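Local coordinates for malarial CLPB2 atpase/hsp101 protein (Plasmodium falciparum, PDB 4IRF) that probably works as an ATP-driven ClpB-type chaperone in protein unfolding and translocation, this chain being its N-terminal cargo-binding domain, at residues K24-S29 against I40-A45; K65-I70 against F131-L136; N105-P110 against A143-K148. All blocks are in the same frame, centred on the assembly; numbering follows the deposited sequence.

Contact 1. Residues K24-S29 against I40-A45; sequences KNIAKS and ILSALA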
ATOM      1  N   LYS A  24      -8.258  -5.812  -2.686  1.00 23.03           N
ATOM      2  CA  LYS A  24      -9.532  -6.427  -2.321  1.00 23.59           C
ATOM      3  C   LYS A  24      -9.539  -7.924  -2.594  1.00 28.51           C
ATOM      4  O   LYS A  24     -10.082  -8.705  -1.794  1.00 30.74           O
ATOM      5  CB  LYS A  24     -10.702  -5.737  -3.042  1.00 28.67           C
ATOM      6  CG  LYS A  24     -10.959  -4.300  -2.565  1.00 24.18           C
ATOM      7  CD  LYS A  24     -12.034  -3.644  -3.425  1.00 31.50           C
ATOM      8  CE  LYS A  24     -12.266  -2.202  -3.006  1.00 46.46           C
ATOM      9  NZ  LYS A  24     -13.493  -1.631  -3.658  1.00 55.56           N
ATOM     10  N   ASN A  25      -8.941  -8.332  -3.702  1.00 25.35           N
ATOM     11  CA  ASN A  25      -8.845  -9.764  -3.975  1.00 31.18           C
ATOM     12  C   ASN A  25      -7.980 -10.506  -2.947  1.00 34.54           C
ATOM     13  O   ASN A  25      -8.281 -11.642  -2.540  1.00 34.12           O
ATOM     14  CB  ASN A  25      -8.394 -10.000  -5.414  1.00 39.99           C
ATOM     15  CG  ASN A  25      -9.482  -9.658  -6.418  1.00 54.41           C
ATOM     16  OD1 ASN A  25     -10.673  -9.834  -6.137  1.00 55.72           O
ATOM     17  ND2 ASN A  25      -9.084  -9.154  -7.581  1.00 53.83           N
ATOM     18  N   ILE A  26      -6.913  -9.861  -2.494  1.00 29.87           N
ATOM     19  CA  ILE A  26      -6.066 -10.466  -1.481  1.00 28.02           C
ATOM     20  C   ILE A  26      -6.853 -10.546  -0.173  1.00 25.77           C
ATOM     21  O   ILE A  26      -6.802 -11.539   0.562  1.00 27.02           O
ATOM     22  CB  ILE A  26      -4.746  -9.640  -1.312  1.00 24.79           C
ATOM     23  CG1 ILE A  26      -3.929  -9.745  -2.583  1.00 29.40           C
ATOM     24  CG2 ILE A  26      -3.956 -10.112  -0.114  1.00 25.58           C
ATOM     25  CD1 ILE A  26      -2.762  -8.735  -2.713  1.00 25.42           C
ATOM     26  N   ALA A  27      -7.610  -9.491   0.127  1.00 25.00           N
ATOM     27  CA  ALA A  27      -8.420  -9.492   1.327  1.00 29.47           C
ATOM     28  C   ALA A  27      -9.398 -10.670   1.293  1.00 32.57           C
ATOM     29  O   ALA A  27      -9.522 -11.400   2.268  1.00 30.96           O
ATOM     30  CB  ALA A  27      -9.162  -8.163   1.480  1.00 30.87           C
ATOM     31  N   LYS A  28     -10.086 -10.857   0.195  1.00 28.00           N
ATOM     32  CA  LYS A  28     -11.049 -11.971   0.159  1.00 30.05           C
ATOM     33  C   LYS A  28     -10.323 -13.318   0.348  1.00 31.23           C
ATOM     34  O   LYS A  28     -10.828 -14.189   0.974  1.00 32.70           O
ATOM     35  CB  LYS A  28     -11.857 -11.991  -1.124  1.00 38.66           C
ATOM     36  CG  LYS A  28     -12.695 -10.762  -1.254  1.00 40.88           C
ATOM     37  CD  LYS A  28     -13.888 -10.901  -2.143  1.00 54.39           C
ATOM     38  CE  LYS A  28     -13.444 -11.180  -3.518  1.00 62.43           C
ATOM     39  NZ  LYS A  28     -13.453 -12.610  -3.754  1.00 65.26           N
ATOM     40  N   SER A  29      -9.149 -13.428  -0.227  1.00 31.01           N
ATOM     41  CA  SER A  29      -8.396 -14.678  -0.108  1.00 32.92           C
ATOM     42  C   SER A  29      -8.059 -15.023   1.339  1.00 35.79           C
ATOM     43  O   SER A  29      -7.937 -16.209   1.704  1.00 34.97           O
ATOM     44  CB  SER A  29      -7.129 -14.606  -0.947  1.00 34.22           C
ATOM     45  OG  SER A  29      -6.466 -15.852  -0.923  1.00 40.59           O
ATOM     46  N   ILE A  40      -3.487  -4.039   1.093  1.00 21.70           N
ATOM     47  CA  ILE A  40      -3.065  -3.085   0.101  1.00 22.36           C
ATOM     48  C   ILE A  40      -1.554  -3.163  -0.075  1.00 22.80           C
ATOM     49  O   ILE A  40      -1.089  -3.111  -1.216  1.00 20.99           O
ATOM     50  CB  ILE A  40      -3.456  -1.661   0.464  1.00 17.82           C
ATOM     51  CG1 ILE A  40      -4.997  -1.587   0.502  1.00 20.57           C
ATOM     52  CG2 ILE A  40      -2.877  -0.681  -0.555  1.00 19.45           C
ATOM     53  CD1 ILE A  40      -5.488  -0.192   0.829  1.00 20.75           C
ATOM     54  N   LEU A  41      -0.841  -3.294   1.049  1.00 18.71           N
ATOM     55  CA  LEU A  41       0.648  -3.444   0.985  1.00 19.07           C
ATOM     56  C   LEU A  41       1.040  -4.677   0.146  1.00 25.64           C
ATOM     57  O   LEU A  41       1.926  -4.579  -0.723  1.00 22.99           O
ATOM     58  CB  LEU A  41       1.269  -3.461   2.381  1.00 23.23           C
ATOM     59  CG  LEU A  41       2.783  -3.690   2.317  1.00 22.62           C
ATOM     60  CD1 LEU A  41       3.468  -2.607   1.523  1.00 23.69           C
ATOM     61  CD2 LEU A  41       3.366  -3.815   3.689  1.00 25.88           C
ATOM     62  N   SER A  42       0.353  -5.801   0.360  1.00 20.57           N
ATOM     63  CA  SER A  42       0.639  -7.023  -0.419  1.00 21.66           C
ATOM     64  C   SER A  42       0.532  -6.713  -1.902  1.00 21.63           C
ATOM     65  O   SER A  42       1.437  -7.003  -2.693  1.00 25.67           O
ATOM     66  CB  SER A  42      -0.353  -8.127  -0.058  1.00 22.39           C
ATOM     67  OG  SER A  42      -0.133  -9.301  -0.833  1.00 28.75           O
ATOM     68  N   ALA A  43      -0.572  -6.052  -2.281  1.00 25.84           N
ATOM     69  CA  ALA A  43      -0.814  -5.651  -3.665  1.00 21.10           C
ATOM     70  C   ALA A  43       0.230  -4.668  -4.231  1.00 24.66           C
ATOM     71  O   ALA A  43       0.628  -4.739  -5.395  1.00 25.95           O
ATOM     72  CB  ALA A  43      -2.235  -5.059  -3.785  1.00 22.66           C
ATOM     73  N   LEU A  44       0.639  -3.720  -3.403  1.00 20.85           N
ATOM     74  CA  LEU A  44       1.552  -2.677  -3.832  1.00 20.21           C
ATOM     75  C   LEU A  44       2.911  -3.323  -4.094  1.00 28.54           C
ATOM     76  O   LEU A  44       3.474  -3.131  -5.177  1.00 24.67           O
ATOM     77  CB  LEU A  44       1.609  -1.578  -2.763  1.00 20.06           C
ATOM     78  CG  LEU A  44       2.292  -0.286  -3.194  1.00 21.80           C
ATOM     79  CD1 LEU A  44       1.671   0.915  -2.495  1.00 21.64           C
ATOM     80  CD2 LEU A  44       3.756  -0.386  -2.820  1.00 23.00           C
ATOM     81  N   ALA A  45       3.349  -4.160  -3.150  1.00 23.09           N
ATOM     82  CA  ALA A  45       4.668  -4.829  -3.251  1.00 28.12           C
ATOM     83  C   ALA A  45       4.756  -5.653  -4.539  1.00 32.30           C
ATOM     84  O   ALA A  45       5.817  -5.733  -5.163  1.00 35.10           O
ATOM     85  CB  ALA A  45       4.925  -5.669  -2.046  1.00 27.21           C
TER
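Ile26 of helix 14-29 reaches across to Ser42 and Ala43 of helix 37-46, and this one side chain carries the whole contact from its side. The apolar part is brief. The methyl CD1 of Ile26 lies 3.9 Å from CB of Ala43, at the closest approach of the two backbones, where the CA atoms of Ile26 and Ala43 are 7.5 Å apart. CG1 stands anti to the carbonyl carbon of Ile26 (chi1 -66°). The chain then runs on extended to CD1 (chi2 166°), and this straight reach brings the methyl up to the neighbouring helix.

The second kind of contact is between carbon and polar atoms. CD1 of Ile26 comes to 3.3 Å from OG of Ser42 and to 3.5 Å from the backbone N of Ala43. These are van der Waals touches, and no hydrogen bond joins the two segments. The branch methyl CG2 of Ile26 sits a little farther back, 4.0 Å from OG of Ser42. Both methyls of the isoleucine therefore face the serine, with CD1 nearer.

The surroundings extend the packing. Ala43 also touches Ile19 and Ala22, from earlier in helix 14-29. Ser42 packs against Ile68 and Leu72 of helix 61-74. Ile40 and Leu44 turn to helix 114-121.

The contact joins the first two helices of the Clp N-terminal domain. Small side chains on helix 37-46 let a single isoleucine end come close to its backbone. With no polar bond across it, the contact rests on shape and apolar burial, and it fixes no directional polar pairing between the helices.

Contact 2. Residues K65-I70 against F131-L136; sequences KEYIDI and FNEVYL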
ATOM      1  N   LYS A  65       8.269  -9.505   0.867  1.00 33.29           N
ATOM      2  CA  LYS A  65       7.132 -10.411   0.590  1.00 34.32           C
ATOM      3  C   LYS A  65       6.945 -11.441   1.707  1.00 35.16           C
ATOM      4  O   LYS A  65       5.830 -11.842   2.040  1.00 32.71           O
ATOM      5  CB  LYS A  65       7.298 -11.130  -0.756  1.00 37.98           C
ATOM      6  CG  LYS A  65       6.174 -12.127  -1.052  1.00 43.51           C
ATOM      7  CD  LYS A  65       6.293 -12.766  -2.429  1.00 49.46           C
ATOM      8  CE  LYS A  65       4.952 -13.361  -2.882  1.00 59.43           C
ATOM      9  NZ  LYS A  65       4.339 -14.293  -1.879  1.00 63.93           N
ATOM     10  N   GLU A  66       8.060 -11.861   2.294  1.00 36.34           N
ATOM     11  CA  GLU A  66       8.046 -12.824   3.384  1.00 38.15           C
ATOM     12  C   GLU A  66       7.446 -12.205   4.660  1.00 34.37           C
ATOM     13  O   GLU A  66       6.636 -12.832   5.360  1.00 35.10           O
ATOM     14  CB  GLU A  66       9.487 -13.330   3.562  1.00 45.36           C
ATOM     15  CG  GLU A  66       9.862 -13.991   4.868  1.00 48.31           C
ATOM     16  CD  GLU A  66      11.346 -14.343   4.874  1.00 58.09           C
ATOM     17  OE1 GLU A  66      11.754 -15.213   4.068  1.00 64.24           O
ATOM     18  OE2 GLU A  66      12.109 -13.721   5.651  1.00 61.77           O
ATOM     19  N   TYR A  67       7.798 -10.956   4.954  1.00 30.98           N
ATOM     20  CA  TYR A  67       7.187 -10.262   6.085  1.00 32.19           C
ATOM     21  C   TYR A  67       5.681 -10.063   5.834  1.00 31.62           C
ATOM     22  O   TYR A  67       4.852 -10.155   6.746  1.00 29.60           O
ATOM     23  CB  TYR A  67       7.839  -8.889   6.283  1.00 31.06           C
ATOM     24  CG  TYR A  67       9.124  -8.901   7.107  1.00 41.35           C
ATOM     25  CD1 TYR A  67       9.110  -9.293   8.440  1.00 40.43           C
ATOM     26  CD2 TYR A  67      10.324  -8.471   6.562  1.00 38.19           C
ATOM     27  CE1 TYR A  67      10.274  -9.291   9.208  1.00 47.11           C
ATOM     28  CE2 TYR A  67      11.502  -8.465   7.315  1.00 37.49           C
ATOM     29  CZ  TYR A  67      11.468  -8.872   8.637  1.00 50.12           C
ATOM     30  OH  TYR A  67      12.625  -8.872   9.398  1.00 47.04           O
ATOM     31  N   ILE A  68       5.346  -9.746   4.595  1.00 29.28           N
ATOM     32  CA  ILE A  68       3.947  -9.430   4.265  1.00 25.41           C
ATOM     33  C   ILE A  68       3.095 -10.687   4.425  1.00 27.16           C
ATOM     34  O   ILE A  68       2.020 -10.645   5.041  1.00 32.05           O
ATOM     35  CB  ILE A  68       3.800  -8.858   2.848  1.00 25.54           C
ATOM     36  CG1 ILE A  68       4.444  -7.464   2.790  1.00 28.90           C
ATOM     37  CG2 ILE A  68       2.309  -8.766   2.466  1.00 25.96           C
ATOM     38  CD1 ILE A  68       4.584  -6.908   1.414  1.00 27.14           C
ATOM     39  N   ASP A  69       3.599 -11.802   3.899  1.00 31.73           N
ATOM     40  CA  ASP A  69       2.871 -13.067   3.951  1.00 35.17           C
ATOM     41  C   ASP A  69       2.690 -13.569   5.377  1.00 39.35           C
ATOM     42  O   ASP A  69       1.626 -14.086   5.730  1.00 33.97           O
ATOM     43  CB  ASP A  69       3.523 -14.111   3.035  1.00 37.77           C
ATOM     44  CG  ASP A  69       3.420 -13.740   1.570  1.00 45.45           C
ATOM     45  OD1 ASP A  69       2.572 -12.891   1.217  1.00 41.62           O
ATOM     46  OD2 ASP A  69       4.179 -14.294   0.755  1.00 47.61           O
ATOM     47  N   ILE A  70       3.708 -13.398   6.213  1.00 37.04           N
ATOM     48  CA  ILE A  70       3.566 -13.706   7.633  1.00 35.12           C
ATOM     49  C   ILE A  70       2.443 -12.894   8.296  1.00 30.24           C
ATOM     50  O   ILE A  70       1.613 -13.444   9.024  1.00 37.14           O
ATOM     51  CB  ILE A  70       4.907 -13.529   8.389  1.00 39.32           C
ATOM     52  CG1 ILE A  70       5.842 -14.696   8.059  1.00 39.64           C
ATOM     53  CG2 ILE A  70       4.679 -13.401   9.886  1.00 42.12           C
ATOM     54  CD1 ILE A  70       7.341 -14.363   8.220  1.00 47.47           C
ATOM     55  N   PHE A 131       7.665  -2.082   7.492  1.00 27.06           N
ATOM     56  CA  PHE A 131       8.569  -1.070   6.929  1.00 32.13           C
ATOM     57  C   PHE A 131       9.819  -0.892   7.791  1.00 37.12           C
ATOM     58  O   PHE A 131      10.928  -0.822   7.265  1.00 34.37           O
ATOM     59  CB  PHE A 131       7.849   0.277   6.774  1.00 27.26           C
ATOM     60  CG  PHE A 131       6.859   0.328   5.624  1.00 24.00           C
ATOM     61  CD1 PHE A 131       6.742  -0.731   4.745  1.00 29.28           C
ATOM     62  CD2 PHE A 131       6.049   1.444   5.425  1.00 24.14           C
ATOM     63  CE1 PHE A 131       5.827  -0.691   3.690  1.00 27.82           C
ATOM     64  CE2 PHE A 131       5.139   1.513   4.342  1.00 21.80           C
ATOM     65  CZ  PHE A 131       5.029   0.435   3.480  1.00 28.96           C
ATOM     66  N   ASN A 132       9.652  -0.831   9.108  1.00 36.46           N
ATOM     67  CA  ASN A 132      10.792  -0.559   9.977  1.00 47.41           C
ATOM     68  C   ASN A 132      11.762  -1.736  10.006  1.00 48.10           C
ATOM     69  O   ASN A 132      12.944  -1.573  10.309  1.00 49.86           O
ATOM     70  CB  ASN A 132      10.340  -0.150  11.381  1.00 51.58           C
ATOM     71  CG  ASN A 132      10.111   1.355  11.514  1.00 63.44           C
ATOM     72  OD1 ASN A 132      10.811   2.171  10.898  1.00 65.97           O
ATOM     73  ND2 ASN A 132       9.131   1.728  12.333  1.00 69.54           N
ATOM     74  N   GLU A 133      11.268  -2.913   9.643  1.00 41.96           N
ATOM     75  CA  GLU A 133      12.105  -4.110   9.619  1.00 51.61           C
ATOM     76  C   GLU A 133      12.850  -4.307   8.307  1.00 50.41           C
ATOM     77  O   GLU A 133      13.843  -5.044   8.248  1.00 47.97           O
ATOM     78  CB  GLU A 133      11.289  -5.358   9.956  1.00 47.97           C
ATOM     79  CG  GLU A 133      11.052  -5.537  11.445  1.00 53.74           C
ATOM     80  CD  GLU A 133      12.322  -5.372  12.269  1.00 70.18           C
ATOM     81  OE1 GLU A 133      13.421  -5.781  11.815  1.00 71.30           O
ATOM     82  OE2 GLU A 133      12.224  -4.834  13.392  1.00 78.22           O
ATOM     83  N   VAL A 134      12.369  -3.692   7.249  1.00 44.50           N
ATOM     84  CA  VAL A 134      13.091  -3.670   6.026  1.00 40.07           C
ATOM     85  C   VAL A 134      13.776  -2.324   5.858  1.00 39.52           C
ATOM     86  O   VAL A 134      14.177  -1.963   4.794  1.00 49.05           O
ATOM     87  CB  VAL A 134      12.230  -3.978   4.798  1.00 34.49           C
ATOM     88  CG1 VAL A 134      11.779  -5.399   4.801  1.00 36.67           C
ATOM     89  CG2 VAL A 134      11.033  -3.056   4.712  1.00 36.49           C
ATOM     90  N   TYR A 135      13.904  -1.605   6.941  1.00 37.18           N
ATOM     91  CA  TYR A 135      14.708  -0.411   6.977  1.00 44.96           C
ATOM     92  C   TYR A 135      14.164   0.669   6.081  1.00 50.46           C
ATOM     93  O   TYR A 135      14.867   1.502   5.619  1.00 58.85           O
ATOM     94  CB  TYR A 135      16.207  -0.748   6.737  1.00 44.85           C
ATOM     95  CG  TYR A 135      16.615  -1.839   7.667  1.00 42.91           C
ATOM     96  CD1 TYR A 135      16.710  -1.614   9.005  1.00 46.36           C
ATOM     97  CD2 TYR A 135      16.801  -3.097   7.233  1.00 38.05           C
ATOM     98  CE1 TYR A 135      16.999  -2.614   9.888  1.00 40.28           C
ATOM     99  CE2 TYR A 135      17.093  -4.105   8.108  1.00 49.77           C
ATOM    100  CZ  TYR A 135      17.203  -3.853   9.444  1.00 52.66           C
ATOM    101  OH  TYR A 135      17.499  -4.855  10.318  1.00 52.11           O
ATOM    102  N   LEU A 136      12.863   0.674   5.898  1.00 44.36           N
ATOM    103  CA  LEU A 136      12.204   1.762   5.231  1.00 40.83           C
ATOM    104  C   LEU A 136      11.556   2.622   6.281  1.00 34.03           C
ATOM    105  O   LEU A 136      10.470   2.348   6.685  1.00 38.84           O
ATOM    106  CB  LEU A 136      11.131   1.236   4.285  1.00 35.63           C
ATOM    107  CG  LEU A 136      10.530   2.182   3.276  1.00 38.42           C
ATOM    108  CD1 LEU A 136      11.572   2.820   2.411  1.00 34.48           C
ATOM    109  CD2 LEU A 136       9.511   1.502   2.411  1.00 35.89           C
TER
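Tyr67 lays one face of its ring against Glu133. CB of Glu133 stands over that face, 4.2 Å from the ring centroid and 28° off the normal, which makes a CH-pi contact. The methylene is displaced toward the phenol end, 3.8 Å from CZ of Tyr67. Val134 adds an apolar touch, its CG1 lying 3.8 Å from CD2 of Tyr67, and this methyl meets the ring obliquely.

The glutamate chain crosses the tyrosine at about a right angle. It is bent by the turn about its CB-CG bond (chi2 -48°), and the carboxylate plane is turned 46° from the ring. OE1 of Glu133 stays 4.0 Å from OH of Tyr67, and no hydrogen bond links the segments.

Farther out, the backbone sets these groups in place. Val134 is the first residue to leave helical angles after helix 125-133. The ring thus packs on the last turn of that helix and on the residue just beyond it. The backbone N of Leu136 bonds to O of Phe131 at 2.8 Å across this turn. Val134 also touches Val59, in the loop before helix 61-74. Ile68, next to Tyr67, packs on helix 37-46.

The contact lies at the surface. It is helix-to-helix-end packing within the mainly helical Clp N-terminal domain, where it ties helix 61-74 to the C-terminal end of helix 125-133, far along the chain.

Contact 3. Residues N105-P110 against A143-K148; sequences NKYKSP and AILKRK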
ATOM      1  N   ASN A 105      -1.353  16.056  -2.034  1.00 20.03           N
ATOM      2  CA  ASN A 105      -1.542  17.597  -2.118  0.50 21.18           C
ATOM      3  C   ASN A 105      -0.317  18.484  -1.564  1.00 24.79           C
ATOM      4  O   ASN A 105       0.114  19.555  -2.056  1.00 25.75           O
ATOM      5  CB  ASN A 105      -2.826  17.988  -1.376  0.50 21.29           C
ATOM      6  CG  ASN A 105      -4.067  17.567  -2.143  0.50 27.17           C
ATOM      7  OD1 ASN A 105      -4.009  17.375  -3.372  0.50 32.28           O
ATOM      8  ND2 ASN A 105      -5.195  17.412  -1.438  0.50 29.24           N
ATOM      9  N   LYS A 106       0.242  17.835  -0.517  1.00 23.50           N
ATOM     10  CA  LYS A 106       1.423  18.490   0.054  1.00 25.54           C
ATOM     11  C   LYS A 106       2.585  18.574  -0.944  1.00 23.30           C
ATOM     12  O   LYS A 106       3.289  19.592  -0.998  1.00 24.85           O
ATOM     13  CB  LYS A 106       1.910  17.828   1.359  1.00 25.09           C
ATOM     14  CG  LYS A 106       2.989  18.688   1.974  1.00 29.67           C
ATOM     15  CD  LYS A 106       3.747  18.149   3.166  1.00 33.82           C
ATOM     16  CE  LYS A 106       3.864  16.700   3.308  1.00 48.53           C
ATOM     17  NZ  LYS A 106       4.771  16.557   4.504  1.00 55.91           N
ATOM     18  N   TYR A 107       2.791  17.505  -1.713  1.00 22.56           N
ATOM     19  CA  TYR A 107       3.881  17.474  -2.691  1.00 26.39           C
ATOM     20  C   TYR A 107       3.437  17.944  -4.072  1.00 28.14           C
ATOM     21  O   TYR A 107       4.097  17.676  -5.080  1.00 29.97           O
ATOM     22  CB  TYR A 107       4.552  16.105  -2.718  1.00 24.83           C
ATOM     23  CG  TYR A 107       5.326  15.819  -1.453  1.00 24.99           C
ATOM     24  CD1 TYR A 107       4.723  15.239  -0.345  1.00 31.80           C
ATOM     25  CD2 TYR A 107       6.673  16.160  -1.353  1.00 31.24           C
ATOM     26  CE1 TYR A 107       5.451  14.986   0.822  1.00 29.95           C
ATOM     27  CE2 TYR A 107       7.386  15.928  -0.184  1.00 35.42           C
ATOM     28  CZ  TYR A 107       6.779  15.338   0.886  1.00 37.20           C
ATOM     29  OH  TYR A 107       7.524  15.102   2.027  1.00 38.35           O
ATOM     30  N   LYS A 108       2.326  18.654  -4.078  0.50 26.25           N
ATOM     31  CA  LYS A 108       1.834  19.338  -5.203  0.50 24.63           C
ATOM     32  C   LYS A 108       1.530  18.430  -6.406  0.50 32.89           C
ATOM     33  O   LYS A 108       1.588  18.852  -7.489  0.50 32.43           O
ATOM     34  CB  LYS A 108       2.752  20.521  -5.567  0.50 26.41           C
ATOM     35  CG  LYS A 108       2.991  21.448  -4.393  0.50 33.98           C
ATOM     36  CD  LYS A 108       4.289  22.220  -4.550  0.50 41.45           C
ATOM     37  CE  LYS A 108       4.564  23.387  -3.597  0.50 38.70           C
ATOM     38  NZ  LYS A 108       4.514  23.223  -2.159  0.50 41.52           N
ATOM     39  N   SER A 109       1.165  17.181  -6.132  1.00 25.92           N
ATOM     40  CA  SER A 109       0.720  16.237  -7.144  1.00 30.84           C
ATOM     41  C   SER A 109      -0.800  16.327  -7.308  1.00 34.85           C
ATOM     42  O   SER A 109      -1.545  16.189  -6.338  1.00 35.06           O
ATOM     43  CB  SER A 109       1.117  14.821  -6.738  1.00 29.80           C
ATOM     44  OG  SER A 109       0.560  13.883  -7.623  1.00 31.38           O
ATOM     45  N   PRO A 110      -1.270  16.557  -8.543  1.00 43.57           N
ATOM     46  CA  PRO A 110      -2.715  16.642  -8.773  1.00 47.25           C
ATOM     47  C   PRO A 110      -3.373  15.258  -8.763  1.00 42.97           C
ATOM     48  O   PRO A 110      -4.612  15.170  -8.685  1.00 44.61           O
ATOM     49  CB  PRO A 110      -2.803  17.282 -10.157  1.00 52.67           C
ATOM     50  CG  PRO A 110      -1.558  16.805 -10.849  1.00 58.20           C
ATOM     51  CD  PRO A 110      -0.492  16.680  -9.787  1.00 53.23           C
ATOM     52  N   ALA A 143      11.671  11.080   1.794  1.00 30.88           N
ATOM     53  CA  ALA A 143      12.665  11.281   0.753  1.00 37.81           C
ATOM     54  C   ALA A 143      12.184  10.763  -0.595  1.00 30.38           C
ATOM     55  O   ALA A 143      12.393  11.417  -1.617  1.00 29.57           O
ATOM     56  CB  ALA A 143      14.002  10.667   1.148  1.00 37.87           C
ATOM     57  N   ILE A 144      11.539   9.586  -0.604  1.00 28.41           N
ATOM     58  CA  ILE A 144      10.910   9.087  -1.809  1.00 29.03           C
ATOM     59  C   ILE A 144       9.920  10.109  -2.369  1.00 25.29           C
ATOM     60  O   ILE A 144       9.877  10.369  -3.580  1.00 31.02           O
ATOM     61  CB  ILE A 144      10.159   7.778  -1.518  1.00 29.30           C
ATOM     62  CG1 ILE A 144      11.163   6.676  -1.191  1.00 28.65           C
ATOM     63  CG2 ILE A 144       9.282   7.414  -2.691  1.00 31.20           C
ATOM     64  CD1 ILE A 144      10.533   5.379  -0.708  1.00 28.14           C
ATOM     65  N   LEU A 145       9.105  10.667  -1.477  1.00 27.34           N
ATOM     66  CA  LEU A 145       8.101  11.640  -1.891  1.00 25.41           C
ATOM     67  C   LEU A 145       8.735  12.918  -2.405  1.00 27.63           C
ATOM     68  O   LEU A 145       8.289  13.450  -3.429  1.00 25.92           O
ATOM     69  CB  LEU A 145       7.157  11.979  -0.742  1.00 22.04           C
ATOM     70  CG  LEU A 145       6.097  10.933  -0.461  1.00 30.81           C
ATOM     71  CD1 LEU A 145       5.175  11.395   0.652  1.00 32.07           C
ATOM     72  CD2 LEU A 145       5.333  10.718  -1.724  1.00 34.23           C
ATOM     73  N   LYS A 146       9.766  13.374  -1.703  1.00 25.66           N
ATOM     74  CA  LYS A 146      10.513  14.580  -2.089  1.00 30.04           C
ATOM     75  C   LYS A 146      11.185  14.368  -3.452  1.00 32.35           C
ATOM     76  O   LYS A 146      11.084  15.212  -4.344  1.00 32.66           O
ATOM     77  CB  LYS A 146      11.546  14.926  -1.007  1.00 30.75           C
ATOM     78  CG  LYS A 146      12.412  16.163  -1.287  1.00 45.31           C
ATOM     79  CD  LYS A 146      13.370  16.418  -0.138  1.00 45.71           C
ATOM     80  CE  LYS A 146      14.231  17.650  -0.389  1.00 56.96           C
ATOM     81  NZ  LYS A 146      15.036  17.529  -1.644  1.00 58.94           N
ATOM     82  N   ARG A 147      11.801  13.220  -3.704  1.00 32.24           N
ATOM     83  CA  ARG A 147      12.387  12.988  -5.018  1.00 35.79           C
ATOM     84  C   ARG A 147      11.397  12.890  -6.132  1.00 32.92           C
ATOM     85  O   ARG A 147      11.643  13.318  -7.224  1.00 35.65           O
ATOM     86  CB  ARG A 147      13.225  11.703  -5.035  1.00 39.65           C
ATOM     87  CG  ARG A 147      14.348  11.634  -4.043  1.00 44.78           C
ATOM     88  CD  ARG A 147      15.304  10.517  -4.418  1.00 49.75           C
ATOM     89  NE  ARG A 147      14.780   9.235  -4.024  1.00 42.97           N
ATOM     90  CZ  ARG A 147      14.914   8.758  -2.813  1.00 46.12           C
ATOM     91  NH1 ARG A 147      15.583   9.432  -1.926  1.00 52.89           N
ATOM     92  NH2 ARG A 147      14.388   7.621  -2.505  1.00 39.96           N
ATOM     93  N   LYS A 148      10.308  12.328  -5.849  1.00 31.81           N
ATOM     94  CA  LYS A 148       9.298  12.256  -6.855  1.00 26.50           C
ATOM     95  C   LYS A 148       8.847  13.658  -7.258  1.00 34.13           C
ATOM     96  O   LYS A 148       8.673  13.952  -8.390  1.00 30.36           O
ATOM     97  CB  LYS A 148       8.116  11.411  -6.393  1.00 27.98           C
ATOM     98  CG  LYS A 148       7.096  11.275  -7.465  1.00 33.30           C
ATOM     99  CD  LYS A 148       5.848  10.655  -6.920  1.00 40.08           C
ATOM    100  CE  LYS A 148       4.830  10.440  -7.992  1.00 45.14           C
ATOM    101  NZ  LYS A 148       5.170   9.410  -8.974  1.00 52.47           N
TER
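Residues 105-110 leave the end of helix 91-106, while residues 143-148 lie within helix 138-151. The backbones come closest at Tyr107 and Leu145, whose CA atoms are 7.2 Å apart. Tyr107 is the first residue to leave helical angles. Lys108 follows with a positive phi of 60° and is the C-prime residue of a Schellman motif. Its backbone N bonds to O of Asn105 at 3.1 Å, and N of Ser109 bonds back to O of Ala104. The chain then turns away toward Pro110.

Tyr107 therefore projects from the very end of its helix onto the side of helix 138-151. CB of Leu145 sits over the centre of one ring face, 3.8 Å from the centroid and only 13° off the normal. This is a well-centred CH-pi contact. The two side chains cross at about a right angle. CG of Leu145 lies anti to its carbonyl carbon (chi1 -77°), and beyond it the methyl CD1 reaches 3.6 Å from CE1 of Tyr107.

In the Clp N-terminal domain this pair joins helix 91-106 to the last helix, 138-151. Leu145 is buried and also packs on Glu115 and His116, so helix 114-121 also borders the leucine.

The CD2-CE2 side of the ring lies near backbone atoms of Leu145 and Lys146. CE2 of Tyr107 is 3.8 Å from the backbone N of Lys146, approached obliquely. CD2 of Tyr107 lies 3.8 Å from O of Leu145. No hydrogen bond crosses between the segments. CB of Lys146 stands only loosely by the ring, and its chain leads away to a salt bridge with Glu150. Through salt bridges of its NZ, Lys148 ties helix 138-151 to Asp113 and to Glu115 of helix 114-121.

All three contacts lie in one Clp N-terminal domain and join different pairs of its helices. Contact 1 closes in the chain before the other two open. The segments of contacts 2 and 3 alternate, so these two interlock along the sequence. Contacts 1 and 2 have centres 15 Å apart and touch: Ile68 packs on Leu41 and Ala45, and Phe131 on Leu41. Contacts 2 and 3 are 23 Å apart between centres and meet where Leu136, in the loop after helix 125-133, packs on Ile144 of helix 138-151. Contacts 1 and 3, 24 Å apart between centres, do not touch. Contact 1 joins early helices, contact 3 late ones, and contact 2 ties early to late and touches both others.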